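Side-chain contacts in putative glucoamylase (Bacteroides caccae ATCC 43185, PDB 4QT9), which is probably a glycoside hydrolase of the glucoamylase type, built on an alpha/alpha toroid, that would release glucose from glucan chains: residues A[84-87]-A[88-92]; A[92-95]-A[96-100]; A[147-150]-A[151-155]. All blocks are in the same frame, centred on the assembly; numbering follows the deposited sequence.

Following the chain from its N terminus, helix 67-83 ends in a Schellman motif at Gly-84, and contact 1 closes the short loop that leads into helix 88-104. Contact 2 continues along that same helix. Contact 3 comes later in the sequence, at the C-terminal end of helix 135-152. Contacts 1 and 2 meet end to end at Leu-92, and contact 3 follows in series; none nests or crosses. In space contact 3 touches both others, for the Tyr-152 hydroxyl lies against Leu-92 and Gly-91, and Val-148 meets Met-95. Together they tie helices 67-83, 88-104 and 135-152 of the alpha/alpha toroid to one another, with helix 157-172 as their neighbour.

Contact 1: residues A[84-87]-A[88-92]; sequences GYVT and REEGL
A capping box joins Thr-87, the N-cap residue of helix 88-104, to Glu-90 in the first turn. Its two reciprocal bonds are the Thr-87 N donation to Glu-90 OE1 at 2.9 Å, nearly straight at 173°, and the return from Glu-90 N to Thr-87 OG1 at 3.1 Å. The carboxylate takes up the Thr-87 amide through the anti lone pair of OE1, the one turned away from OE2. A weak third bond runs from Thr-87 OG1 to the same Glu-90 OE1 over 3.2 Å, so this oxygen draws in both donors of the threonine. A chi1 of 69° swings OG1 of Thr-87 over the helix start, within reach of the Glu-90 amide. The Glu-90 chain, extended beyond CG, carries its carboxylate back past the helix start, and OE1 also lies 3.7 Å from CB of Val-86. The main-chain helix bonds begin here, Gly-91 N donating to Thr-87 O at 3.0 Å. Beyond the box, Val-86 packs on Phe-33 and Trp-37 of helix 21-37, whereas Arg-88 reaches away from the box to a salt bridge with Glu-159 of helix 157-172. Both carboxylates of the first turn, Glu-89 and Glu-90, would probably interact favourably with the helix dipole. With the Schellman motif at Gly-84, the capping box stands back to back across a short loop joining two helices.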
# COMPACT_ATOMS: atom_id res chain seq x y z
N GLY A 84 8.21 -20.65 -2.17
CA GLY A 84 8.31 -21.67 -3.20
C GLY A 84 7.05 -21.87 -4.03
O GLY A 84 6.82 -22.96 -4.56
N TYR A 85 6.24 -20.80 -4.17
CA TYR A 85 5.05 -20.79 -5.02
C TYR A 85 5.51 -20.90 -6.50
O TYR A 85 4.88 -21.56 -7.32
CB TYR A 85 4.24 -19.49 -4.80
CG TYR A 85 3.55 -19.33 -3.45
CD1 TYR A 85 3.51 -20.37 -2.53
CD2 TYR A 85 2.85 -18.17 -3.15
CE1 TYR A 85 2.87 -20.23 -1.30
CE2 TYR A 85 2.20 -18.01 -1.92
CZ TYR A 85 2.20 -19.05 -1.00
OH TYR A 85 1.50 -18.92 0.18
N VAL A 86 6.63 -20.25 -6.82
CA VAL A 86 7.31 -20.27 -8.11
C VAL A 86 8.77 -20.63 -7.85
O VAL A 86 9.25 -20.45 -6.72
CB VAL A 86 7.15 -18.94 -8.90
CG1 VAL A 86 5.70 -18.73 -9.30
CG2 VAL A 86 7.65 -17.74 -8.10
N THR A 87 9.49 -21.12 -8.86
CA THR A 87 10.92 -21.44 -8.69
C THR A 87 11.77 -20.15 -8.60
O THR A 87 11.30 -19.07 -8.98
CB THR A 87 11.41 -22.34 -9.82
OG1 THR A 87 11.40 -21.58 -11.03
CG2 THR A 87 10.54 -23.61 -9.98
N ARG A 88 12.99 -20.27 -8.08
CA ARG A 88 13.97 -19.17 -7.98
C ARG A 88 14.20 -18.53 -9.37
O ARG A 88 14.27 -17.31 -9.48
CB ARG A 88 15.31 -19.73 -7.42
CG ARG A 88 16.44 -18.73 -7.28
CD ARG A 88 17.73 -19.38 -6.79
NE ARG A 88 18.72 -18.38 -6.37
CZ ARG A 88 19.81 -18.66 -5.66
NH1 ARG A 88 20.07 -19.90 -5.28
NH2 ARG A 88 20.65 -17.69 -5.32
N GLU A 89 14.31 -19.39 -10.42
CA GLU A 89 14.54 -19.01 -11.83
C GLU A 89 13.34 -18.25 -12.39
O GLU A 89 13.53 -17.22 -13.04
CB GLU A 89 14.86 -20.24 -12.71
CG GLU A 89 16.10 -21.03 -12.28
CD GLU A 89 16.05 -21.80 -10.97
OE1 GLU A 89 14.98 -22.36 -10.61
OE2 GLU A 89 17.11 -21.86 -10.30
N GLU A 90 12.11 -18.74 -12.13
CA GLU A 90 10.87 -18.08 -12.56
C GLU A 90 10.69 -16.69 -11.91
O GLU A 90 10.28 -15.74 -12.59
CB GLU A 90 9.64 -18.93 -12.23
CG GLU A 90 9.44 -20.10 -13.17
CD GLU A 90 8.40 -21.11 -12.73
OE1 GLU A 90 8.23 -21.32 -11.51
OE2 GLU A 90 7.77 -21.71 -13.63
N GLY A 91 10.97 -16.60 -10.61
CA GLY A 91 10.86 -15.35 -9.88
C GLY A 91 11.84 -14.30 -10.38
O GLY A 91 11.49 -13.12 -10.48
N LEU A 92 13.07 -14.72 -10.70
CA LEU A 92 14.11 -13.83 -11.24
C LEU A 92 13.72 -13.38 -12.64
O LEU A 92 13.92 -12.22 -12.98
CB LEU A 92 15.49 -14.52 -11.24
CG LEU A 92 16.69 -13.70 -11.75
CD1 LEU A 92 17.01 -12.55 -10.80
CD2 LEU A 92 17.91 -14.59 -11.94

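Contact 2: residues A[92-95]-A[96-100]; sequences LARM and ERIVS
Arg-94 and Ile-98, one turn apart on helix 88-104, make the close side-chain contact of this segment pair. CD1 of Ile-98 comes within 3.8 Å of Arg-94 CG and 3.9 Å of Arg-94 CD, so the isoleucine tip rests on the aliphatic part of the arginine. Bends at chi2 (62°) and chi3 (65°) of Arg-94 fold its chain, and the guanidinium beyond them is held by the carbonyl oxygens of Phe-36 and Trp-37, with a cation-pi contact to the Trp-37 ring. On the neighbouring buried flank SE of Met-95 lies 4.2 Å from Ile-98 CD1; this selenomethionine packs on Ile-77, Leu-78 and Ile-81 of helix 67-83. CG2 of Val-99 presses on the Met-95 carbonyl oxygen at 3.2 Å, the acceptor of Val-99 N in the helix bond. Replacing Ile-98 by alanine would probably open a gap beside the Arg-94 methylenes and the Met-95 selenium, which would lose their shared neighbour. The more open side, at Ala-93 and Arg-97, is looser: between the segments Arg-97 offers little more than its CB, 3.4 Å from Arg-94 O, and its guanidinium leads away to the Asn-43 carbonyl. Glu-96 leans across to helix 157-172, where in the conformer described it forms a salt bridge with Arg-165, while its carbonyl oxygen accepts both Ser-100 N and Ser-100 OG, the hydroxyl from above the carbonyl plane at 2.9 Å. Such a division between a buried and a polar flank marks an amphipathic helix.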
# COMPACT_ATOMS: atom_id res chain seq x y z
N LEU A 92 13.07 -14.72 -10.70
CA LEU A 92 14.11 -13.83 -11.24
C LEU A 92 13.72 -13.38 -12.64
O LEU A 92 13.92 -12.22 -12.98
CB LEU A 92 15.49 -14.52 -11.24
CG LEU A 92 16.69 -13.70 -11.75
CD1 LEU A 92 17.01 -12.55 -10.80
CD2 LEU A 92 17.91 -14.59 -11.94
N ALA A 93 13.13 -14.29 -13.45
CA ALA A 93 12.67 -13.92 -14.79
C ALA A 93 11.57 -12.82 -14.67
O ALA A 93 11.61 -11.85 -15.43
CB ALA A 93 12.16 -15.13 -15.55
N ARG A 94 10.65 -12.91 -13.66
CA ARG A 94 9.62 -11.89 -13.48
C ARG A 94 10.22 -10.55 -13.01
O ARG A 94 9.84 -9.52 -13.56
CB ARG A 94 8.51 -12.35 -12.52
CG ARG A 94 7.46 -11.27 -12.15
CD ARG A 94 6.66 -10.75 -13.33
NE ARG A 94 5.85 -11.82 -13.89
CZ ARG A 94 4.60 -12.07 -13.52
NH1 ARG A 94 3.98 -11.28 -12.65
NH2 ARG A 94 3.95 -13.10 -14.05
N MSE A 95 11.14 -10.57 -12.02
CA MSE A 95 11.80 -9.35 -11.51
C MSE A 95 12.53 -8.63 -12.64
O MSE A 95 12.44 -7.41 -12.73
CB MSE A 95 12.77 -9.64 -10.34
CG MSE A 95 12.06 -10.13 -9.06
SE MSE A 95 10.44 -9.10 -8.53
CE MSE A 95 10.06 -10.03 -6.87
N GLU A 96 13.24 -9.39 -13.50
CA GLU A 96 13.99 -8.85 -14.64
C GLU A 96 13.03 -8.13 -15.60
O GLU A 96 13.30 -6.99 -16.00
CB GLU A 96 14.78 -9.96 -15.36
CG GLU A 96 15.11 -9.70 -16.83
CD GLU A 96 16.12 -8.63 -17.14
OE1 GLU A 96 17.20 -8.63 -16.51
OE2 GLU A 96 15.87 -7.83 -18.07
N ARG A 97 11.89 -8.78 -15.93
CA ARG A 97 10.86 -8.21 -16.80
C ARG A 97 10.36 -6.88 -16.19
O ARG A 97 10.29 -5.88 -16.91
CB ARG A 97 9.71 -9.21 -16.98
CG ARG A 97 8.56 -8.67 -17.84
CD ARG A 97 7.46 -9.69 -18.11
NE ARG A 97 7.92 -10.82 -18.94
CZ ARG A 97 8.10 -10.79 -20.26
NH1 ARG A 97 7.87 -9.66 -20.94
NH2 ARG A 97 8.53 -11.86 -20.91
N ILE A 98 10.04 -6.87 -14.86
CA ILE A 98 9.55 -5.67 -14.18
C ILE A 98 10.61 -4.53 -14.23
O ILE A 98 10.29 -3.41 -14.63
CB ILE A 98 9.13 -5.97 -12.72
CG1 ILE A 98 7.86 -6.90 -12.67
CG2 ILE A 98 8.95 -4.66 -11.94
CD1 ILE A 98 7.59 -7.56 -11.26
N VAL A 99 11.86 -4.82 -13.85
CA VAL A 99 12.95 -3.83 -13.87
C VAL A 99 13.15 -3.28 -15.32
O VAL A 99 13.32 -2.08 -15.47
CB VAL A 99 14.25 -4.41 -13.28
CG1 VAL A 99 15.40 -3.42 -13.40
CG2 VAL A 99 14.05 -4.82 -11.81
N SER A 100 13.09 -4.14 -16.35
CA SER A 100 13.26 -3.70 -17.75
C SER A 100 12.16 -2.71 -18.13
O SER A 100 12.45 -1.72 -18.80
CB SER A 100 13.27 -4.89 -18.71
OG SER A 100 14.33 -5.77 -18.41

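Contact 3: residues A[147-150]-A[151-155]; sequences AVHQ and YYANG
The rings of Tyr-152 and His-149 each meet a side chain one turn away, Val-148 and Ala-153 respectively, and both approaches are oblique. CG1 of Val-148 lies 3.8 Å from CD2 of Tyr-152, and the two side chains run side by side, pointing the same way. With chi1 at 174°, the valine turns CG1 toward the C-terminal side, against CD2 and CE2 of the Tyr-152 ring. CB of Ala-153 is 4.3 Å from CE1 of His-149. At the edge of the imidazole, in its plane, sits OE1 of Gln-150, which accepts a hydrogen bond from His-149 ND1 at 2.9 Å. The ring of His-417 also meets that of His-149, their planes inclined at about 55°. A bend at chi2 of Gln-150 (-56°) folds the amide back toward the histidine, and this bond helps to fix both the rotation of the ring and the turn of the amide; NE2 of Gln-150 in turn bonds to Ser-416. The main chain changes character along the same turn. Tyr-152 N reaches Val-148 O at 2.9 Å in a regular helix bond, but the next, from Ala-153 N to His-149 O, is weak and strongly bent. A tight turn from Tyr-152 to Gly-155 follows, closed by Gly-155 N on Tyr-152 O at 3.0 Å. Outside the segments, Val-148 and Tyr-152 pack on Met-95, and the Tyr-151 hydroxyl bonds to Asp-82. The whole is a helix C-terminus passing into a type I beta turn.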
# COMPACT_ATOMS: atom_id res chain seq x y z
N ALA A 147 12.93 -3.65 -0.99
CA ALA A 147 12.78 -4.98 -0.42
C ALA A 147 13.39 -6.06 -1.37
O ALA A 147 14.14 -6.93 -0.91
CB ALA A 147 11.30 -5.27 -0.16
N VAL A 148 13.10 -5.99 -2.68
CA VAL A 148 13.67 -6.93 -3.69
C VAL A 148 15.18 -6.73 -3.76
O VAL A 148 15.95 -7.69 -3.85
CB VAL A 148 13.01 -6.78 -5.10
CG1 VAL A 148 13.71 -7.65 -6.16
CG2 VAL A 148 11.52 -7.11 -5.05
N HIS A 149 15.61 -5.46 -3.70
CA HIS A 149 17.04 -5.11 -3.70
C HIS A 149 17.77 -5.88 -2.58
O HIS A 149 18.80 -6.51 -2.83
CB HIS A 149 17.22 -3.60 -3.51
CG HIS A 149 18.67 -3.24 -3.47
ND1 HIS A 149 19.38 -3.25 -2.29
CD2 HIS A 149 19.53 -3.05 -4.50
CE1 HIS A 149 20.64 -3.03 -2.62
NE2 HIS A 149 20.78 -2.88 -3.94
N GLN A 150 17.21 -5.83 -1.36
CA GLN A 150 17.79 -6.50 -0.19
C GLN A 150 17.69 -8.02 -0.28
O GLN A 150 18.60 -8.71 0.18
CB GLN A 150 17.17 -5.97 1.11
CG GLN A 150 17.62 -4.52 1.42
CD GLN A 150 19.11 -4.36 1.48
OE1 GLN A 150 19.74 -3.81 0.57
NE2 GLN A 150 19.70 -4.86 2.54
N TYR A 151 16.65 -8.54 -0.93
CA TYR A 151 16.50 -9.97 -1.12
C TYR A 151 17.57 -10.52 -2.07
O TYR A 151 18.10 -11.60 -1.82
CB TYR A 151 15.10 -10.26 -1.69
CG TYR A 151 14.70 -11.72 -1.66
CD1 TYR A 151 14.32 -12.34 -0.47
CD2 TYR A 151 14.64 -12.47 -2.83
CE1 TYR A 151 13.89 -13.66 -0.44
CE2 TYR A 151 14.21 -13.80 -2.82
CZ TYR A 151 13.84 -14.39 -1.62
OH TYR A 151 13.43 -15.71 -1.58
N TYR A 152 17.90 -9.78 -3.14
CA TYR A 152 18.86 -10.19 -4.17
C TYR A 152 20.30 -9.66 -3.98
O TYR A 152 21.21 -10.16 -4.66
CB TYR A 152 18.35 -9.75 -5.55
CG TYR A 152 17.20 -10.58 -6.11
CD1 TYR A 152 16.99 -11.90 -5.71
CD2 TYR A 152 16.40 -10.08 -7.14
CE1 TYR A 152 15.99 -12.69 -6.28
CE2 TYR A 152 15.40 -10.86 -7.71
CZ TYR A 152 15.19 -12.16 -7.27
OH TYR A 152 14.17 -12.91 -7.83
N ALA A 153 20.53 -8.70 -3.06
CA ALA A 153 21.85 -8.07 -2.85
C ALA A 153 22.97 -9.06 -2.54
O ALA A 153 24.12 -8.79 -2.89
CB ALA A 153 21.79 -7.03 -1.73
N ASN A 154 22.65 -10.19 -1.90
CA ASN A 154 23.69 -11.16 -1.58
C ASN A 154 23.44 -12.50 -2.28
O ASN A 154 24.03 -13.51 -1.88
CB ASN A 154 23.81 -11.35 -0.06
CG ASN A 154 24.28 -10.10 0.65
OD1 ASN A 154 23.50 -9.40 1.31
ND2 ASN A 154 25.56 -9.79 0.53
N GLY A 155 22.63 -12.49 -3.35
CA GLY A 155 22.32 -13.69 -4.12
C GLY A 155 23.42 -14.11 -5.08
O GLY A 155 24.59 -13.81 -4.86